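Subdomain of Desmoplakin Carboxy-Terminal domain (DPCT) (PDB 1LM5) forms part of the plakin-repeat tail of human desmoplakin and binds intermediate filaments, probably helping to tie them to desmosomes. Local coordinates at residues B[51-56]-B[190-195]; B[85-90]-B[127-132]. One frame throughout, in Å; residues are numbered along the deposited sequence.

Interaction 1 of 2, residues B[51-56]-B[190-195]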
loop_
_atom_site.group_PDB
_atom_site.type_symbol
_atom_site.label_atom_id
_atom_site.label_comp_id
_atom_site.label_asym_id
_atom_site.label_seq_id
_atom_site.Cartn_x
_atom_site.Cartn_y
_atom_site.Cartn_z
ATOM N N GLY B 51 6.772 6.168 5.400
ATOM C CA GLY B 51 7.501 6.274 6.644
ATOM C C GLY B 51 8.992 6.091 6.535
ATOM O O GLY B 51 9.495 5.454 5.606
ATOM N N ILE B 52 9.700 6.675 7.496
ATOM C CA ILE B 52 11.139 6.539 7.558
ATOM C C ILE B 52 11.348 5.043 7.774
ATOM O O ILE B 52 10.679 4.428 8.607
ATOM C CB ILE B 52 11.697 7.342 8.736
ATOM C CG1 ILE B 52 11.363 8.827 8.538
ATOM C CG2 ILE B 52 13.197 7.142 8.838
ATOM C CD1 ILE B 52 11.923 9.407 7.224
ATOM N N ILE B 53 12.251 4.447 7.011
ATOM C CA ILE B 53 12.461 3.018 7.139
ATOM C C ILE B 53 13.485 2.689 8.205
ATOM O O ILE B 53 14.612 3.176 8.163
ATOM C CB ILE B 53 12.904 2.409 5.791
ATOM C CG1 ILE B 53 11.829 2.693 4.741
ATOM C CG2 ILE B 53 13.133 0.887 5.939
ATOM C CD1 ILE B 53 12.216 2.295 3.326
ATOM N N HIS B 54 13.094 1.860 9.170
ATOM C CA HIS B 54 14.044 1.499 10.208
ATOM C C HIS B 54 15.079 0.637 9.498
ATOM O O HIS B 54 14.746 -0.369 8.891
ATOM C CB HIS B 54 13.380 0.724 11.329
ATOM C CG HIS B 54 14.293 0.499 12.488
ATOM N ND1 HIS B 54 15.416 -0.294 12.397
ATOM C CD2 HIS B 54 14.306 1.032 13.732
ATOM C CE1 HIS B 54 16.085 -0.235 13.536
ATOM N NE2 HIS B 54 15.434 0.563 14.361
ATOM N N PRO B 55 16.353 1.024 9.573
ATOM C CA PRO B 55 17.414 0.273 8.898
ATOM C C PRO B 55 17.563 -1.207 9.196
ATOM O O PRO B 55 18.066 -1.949 8.358
ATOM C CB PRO B 55 18.668 1.068 9.239
ATOM C CG PRO B 55 18.357 1.636 10.566
ATOM C CD PRO B 55 16.917 2.061 10.450
ATOM N N THR B 56 17.122 -1.646 10.368
ATOM C CA THR B 56 17.271 -3.057 10.696
ATOM C C THR B 56 15.974 -3.840 10.537
ATOM O O THR B 56 15.980 -4.936 9.982
ATOM C CB THR B 56 17.804 -3.242 12.136
ATOM O OG1 THR B 56 16.759 -2.974 13.073
ATOM C CG2 THR B 56 18.942 -2.292 12.401
ATOM N N THR B 190 17.148 -9.498 4.896
ATOM C CA THR B 190 16.100 -8.510 5.105
ATOM C C THR B 190 15.330 -8.050 3.883
ATOM O O THR B 190 14.195 -7.598 4.004
ATOM C CB THR B 190 16.690 -7.267 5.742
ATOM O OG1 THR B 190 17.496 -6.588 4.771
ATOM C CG2 THR B 190 17.563 -7.649 6.924
ATOM N N GLY B 191 15.950 -8.144 2.714
ATOM C CA GLY B 191 15.298 -7.692 1.505
ATOM C C GLY B 191 15.388 -6.176 1.434
ATOM O O GLY B 191 14.867 -5.560 0.509
ATOM N N LEU B 192 16.055 -5.577 2.417
ATOM C CA LEU B 192 16.215 -4.126 2.473
ATOM C C LEU B 192 17.178 -3.613 1.418
ATOM O O LEU B 192 18.261 -4.167 1.216
ATOM C CB LEU B 192 16.711 -3.701 3.854
ATOM C CG LEU B 192 15.700 -3.825 4.987
ATOM C CD1 LEU B 192 16.371 -3.496 6.318
ATOM C CD2 LEU B 192 14.537 -2.874 4.721
ATOM N N ARG B 193 16.783 -2.531 0.759
ATOM C CA ARG B 193 17.598 -1.952 -0.290
ATOM C C ARG B 193 18.602 -0.982 0.289
ATOM O O ARG B 193 18.238 -0.035 0.985
ATOM C CB ARG B 193 16.705 -1.254 -1.300
ATOM C CG ARG B 193 17.397 -0.815 -2.552
ATOM C CD ARG B 193 16.339 -0.439 -3.590
ATOM N NE ARG B 193 15.500 -1.589 -3.903
ATOM C CZ ARG B 193 15.860 -2.582 -4.712
ATOM N NH1 ARG B 193 17.043 -2.570 -5.307
ATOM N NH2 ARG B 193 15.038 -3.601 -4.904
ATOM N N LEU B 194 19.873 -1.229 -0.010
ATOM C CA LEU B 194 20.957 -0.405 0.499
ATOM C C LEU B 194 21.723 0.273 -0.616
ATOM O O LEU B 194 21.841 -0.262 -1.716
ATOM C CB LEU B 194 21.958 -1.255 1.286
ATOM C CG LEU B 194 21.437 -2.261 2.310
ATOM C CD1 LEU B 194 22.617 -2.825 3.103
ATOM C CD2 LEU B 194 20.443 -1.587 3.234
ATOM N N LEU B 195 22.246 1.450 -0.307
ATOM C CA LEU B 195 23.054 2.209 -1.242
ATOM C C LEU B 195 24.446 2.225 -0.635
ATOM O O LEU B 195 24.603 2.585 0.534
ATOM C CB LEU B 195 22.559 3.643 -1.340
ATOM C CG LEU B 195 22.109 4.195 -2.681
ATOM C CD1 LEU B 195 22.010 5.711 -2.573
ATOM C CD2 LEU B 195 23.069 3.769 -3.776
#
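Leu192 reaches across to the backbone of Pro55 and the side chain of Ile53, joining the beta-hairpin of a plakin repeat (strands 52-53 and 60-61) to the start of strand 193-197 in the four-stranded mixed sheet. The meeting is small, near the surface, and without a hydrogen bond between the segments.

The apolar contact rests on one methyl of Leu192. Leu192 CD2 lies 4.2 Å from Ile53 CG2, the branch set anti to its backbone N, and the two side chains lie alongside each other, pointing opposite ways. Strand 11-16 backs this pair, since Ala12 touches both Ile53 and Leu192. The other methyl turns to main chain: Leu192 CD1 sits 3.1 Å from Pro55 O and 4.0 Å from Thr56 O. The polar partner of Pro55 O is Lys22 NZ, which hydrogen-bonds to it.

Polar bonds act within each segment and shape the turn in each. Thr56 N donates to His54 ND1 (3.0 Å, N-H...N angle 160°), arriving at the edge of the imidazole nearly in its plane, which helps to fix the ring's rotation. On the other side Thr190 forms an ST turn that leads into the strand, and its hydroxyl also pairs with Glu187. In that turn Thr190 OG1 accepts from Leu192 N at 2.9 Å.

Interaction 2 of 2, residues B[85-90]-B[127-132]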
loop_
_atom_site.group_PDB
_atom_site.type_symbol
_atom_site.label_atom_id
_atom_site.label_comp_id
_atom_site.label_asym_id
_atom_site.label_seq_id
_atom_site.Cartn_x
_atom_site.Cartn_y
_atom_site.Cartn_z
ATOM N N LYS B 85 4.240 14.892 4.693
ATOM C CA LYS B 85 2.957 15.415 4.249
ATOM C C LYS B 85 2.625 14.883 2.863
ATOM O O LYS B 85 1.458 14.711 2.529
ATOM C CB LYS B 85 2.967 16.946 4.221
ATOM C CG LYS B 85 2.750 17.593 5.578
ATOM C CD LYS B 85 2.764 19.106 5.455
ATOM C CE LYS B 85 2.628 19.773 6.812
ATOM N NZ LYS B 85 1.342 19.402 7.474
ATOM N N ALA B 86 3.654 14.627 2.058
ATOM C CA ALA B 86 3.443 14.106 0.711
ATOM C C ALA B 86 2.769 12.752 0.805
ATOM O O ALA B 86 2.178 12.268 -0.160
ATOM C CB ALA B 86 4.764 13.979 -0.023
ATOM N N PHE B 87 2.861 12.126 1.970
ATOM C CA PHE B 87 2.213 10.840 2.147
ATOM C C PHE B 87 0.892 10.972 2.891
ATOM O O PHE B 87 -0.144 10.497 2.428
ATOM C CB PHE B 87 3.098 9.875 2.922
ATOM C CG PHE B 87 2.512 8.514 3.034
ATOM C CD1 PHE B 87 2.623 7.613 1.987
ATOM C CD2 PHE B 87 1.791 8.148 4.164
ATOM C CE1 PHE B 87 2.022 6.359 2.057
ATOM C CE2 PHE B 87 1.187 6.901 4.241
ATOM C CZ PHE B 87 1.304 6.005 3.184
ATOM N N ILE B 88 0.930 11.619 4.050
ATOM C CA ILE B 88 -0.279 11.761 4.849
ATOM C C ILE B 88 -1.266 12.717 4.206
ATOM O O ILE B 88 -2.468 12.614 4.426
ATOM C CB ILE B 88 0.048 12.244 6.274
ATOM C CG1 ILE B 88 0.897 13.512 6.216
ATOM C CG2 ILE B 88 0.778 11.148 7.034
ATOM C CD1 ILE B 88 1.343 14.028 7.594
ATOM N N GLY B 89 -0.749 13.650 3.416
ATOM C CA GLY B 89 -1.599 14.611 2.748
ATOM C C GLY B 89 -1.425 16.012 3.303
ATOM O O GLY B 89 -1.127 16.193 4.485
ATOM N N PHE B 90 -1.584 17.006 2.439
ATOM C CA PHE B 90 -1.473 18.390 2.865
ATOM C C PHE B 90 -2.884 18.839 3.211
ATOM O O PHE B 90 -3.826 18.585 2.462
ATOM C CB PHE B 90 -0.875 19.259 1.758
ATOM C CG PHE B 90 0.579 18.978 1.495
ATOM C CD1 PHE B 90 0.960 17.900 0.710
ATOM C CD2 PHE B 90 1.567 19.773 2.063
ATOM C CE1 PHE B 90 2.302 17.611 0.488
ATOM C CE2 PHE B 90 2.920 19.490 1.848
ATOM C CZ PHE B 90 3.283 18.404 1.057
ATOM N N GLY B 127 4.124 3.773 -7.183
ATOM C CA GLY B 127 3.064 4.614 -7.692
ATOM C C GLY B 127 2.785 5.761 -6.758
ATOM O O GLY B 127 3.118 5.706 -5.575
ATOM N N LEU B 128 2.158 6.801 -7.288
ATOM C CA LEU B 128 1.841 7.966 -6.496
ATOM C C LEU B 128 0.929 7.600 -5.352
ATOM O O LEU B 128 0.119 6.675 -5.456
ATOM C CB LEU B 128 1.166 9.030 -7.351
ATOM C CG LEU B 128 1.997 9.547 -8.521
ATOM C CD1 LEU B 128 1.294 10.755 -9.115
ATOM C CD2 LEU B 128 3.393 9.920 -8.034
ATOM N N VAL B 129 1.069 8.344 -4.264
ATOM C CA VAL B 129 0.269 8.123 -3.077
ATOM C C VAL B 129 -0.986 8.976 -3.085
ATOM O O VAL B 129 -0.938 10.165 -3.390
ATOM C CB VAL B 129 1.063 8.478 -1.809
ATOM C CG1 VAL B 129 0.169 8.382 -0.579
ATOM C CG2 VAL B 129 2.259 7.550 -1.676
ATOM N N ASP B 130 -2.115 8.353 -2.775
ATOM C CA ASP B 130 -3.357 9.096 -2.658
ATOM C C ASP B 130 -3.519 9.301 -1.150
ATOM O O ASP B 130 -3.816 8.362 -0.422
ATOM C CB ASP B 130 -4.534 8.294 -3.196
ATOM C CG ASP B 130 -5.846 9.005 -2.973
ATOM O OD1 ASP B 130 -5.831 10.098 -2.362
ATOM O OD2 ASP B 130 -6.883 8.476 -3.407
ATOM N N PRO B 131 -3.300 10.532 -0.661
ATOM C CA PRO B 131 -3.418 10.859 0.765
ATOM C C PRO B 131 -4.787 10.489 1.330
ATOM O O PRO B 131 -4.919 10.207 2.519
ATOM C CB PRO B 131 -3.190 12.370 0.799
ATOM C CG PRO B 131 -2.390 12.632 -0.434
ATOM C CD PRO B 131 -3.032 11.745 -1.449
ATOM N N GLU B 132 -5.796 10.502 0.469
ATOM C CA GLU B 132 -7.161 10.166 0.867
ATOM C C GLU B 132 -7.245 8.799 1.544
ATOM O O GLU B 132 -7.877 8.654 2.586
ATOM C CB GLU B 132 -8.073 10.163 -0.357
ATOM C CG GLU B 132 -9.435 9.535 -0.116
ATOM C CD GLU B 132 -10.088 9.035 -1.401
ATOM O OE1 GLU B 132 -11.226 8.514 -1.327
ATOM O OE2 GLU B 132 -9.465 9.156 -2.482
#
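The C-terminal end of helix 74-88 packs here against the first strand of a short beta-hairpin, 129-130 with 135-136, and no hydrogen bond joins the two segments. Phe87 and Val129 make the side-chain half of the contact. With CG anti to the backbone N (chi1 -176°), Phe87 brings one side of its ring to the valine: Phe87 CD1 is 3.6 Å from Val129 CG1 and 3.7 Å from Val129 CG2. Both methyls lie on one side of the ring plane, beside CD1 and CE1, in an oblique approach, and the two side chains are roughly perpendicular.

The hairpin belongs to a plectin repeat, and its neighbour helix 112-124 ties both segments together through one amide: Gln122 NE2 donates to Ala86 O while Gln122 OE1 accepts from Val129 N. Beyond the valine, Pro131 presses on the helix end. Pro131 CA lies 3.7 Å from Phe87 O, and Pro131 CB is also 3.7 Å from Ile88 O. Closest of all, Pro131 CB approaches Gly89 CA to 3.4 Å, tighter than usual for carbons. Gly89 leaves the helix with positive phi (111°), and a beta carbon there would collide with the proline ring. Asp130, whose CB points away from the helix segment, shapes the turn after the strand as an Asx turn: Glu132 N donates to Asp130 OD1 at 2.9 Å, from above the carboxylate plane.

Overall arrangement
The centres of the two contacts lie 21 Å apart and their nearest atoms about 5 Å apart, without touching. Along the chain the order is 51-56, 85-90, 127-132, 190-195, so both segments of interaction 2 fall between those of interaction 1. Each uses a two-stranded hairpin of a plectin repeat, 52-53 with 60-61 in the first and 129-130 with 135-136 in the second, but sets it against a different element. In this filament-binding fragment, which holds more helix than strand, interaction 1 brings the first repeat's hairpin to the last strand of the mixed sheet that unites the two ends of the chain, and interaction 2 joins the second repeat's hairpin to the end of helix 74-88.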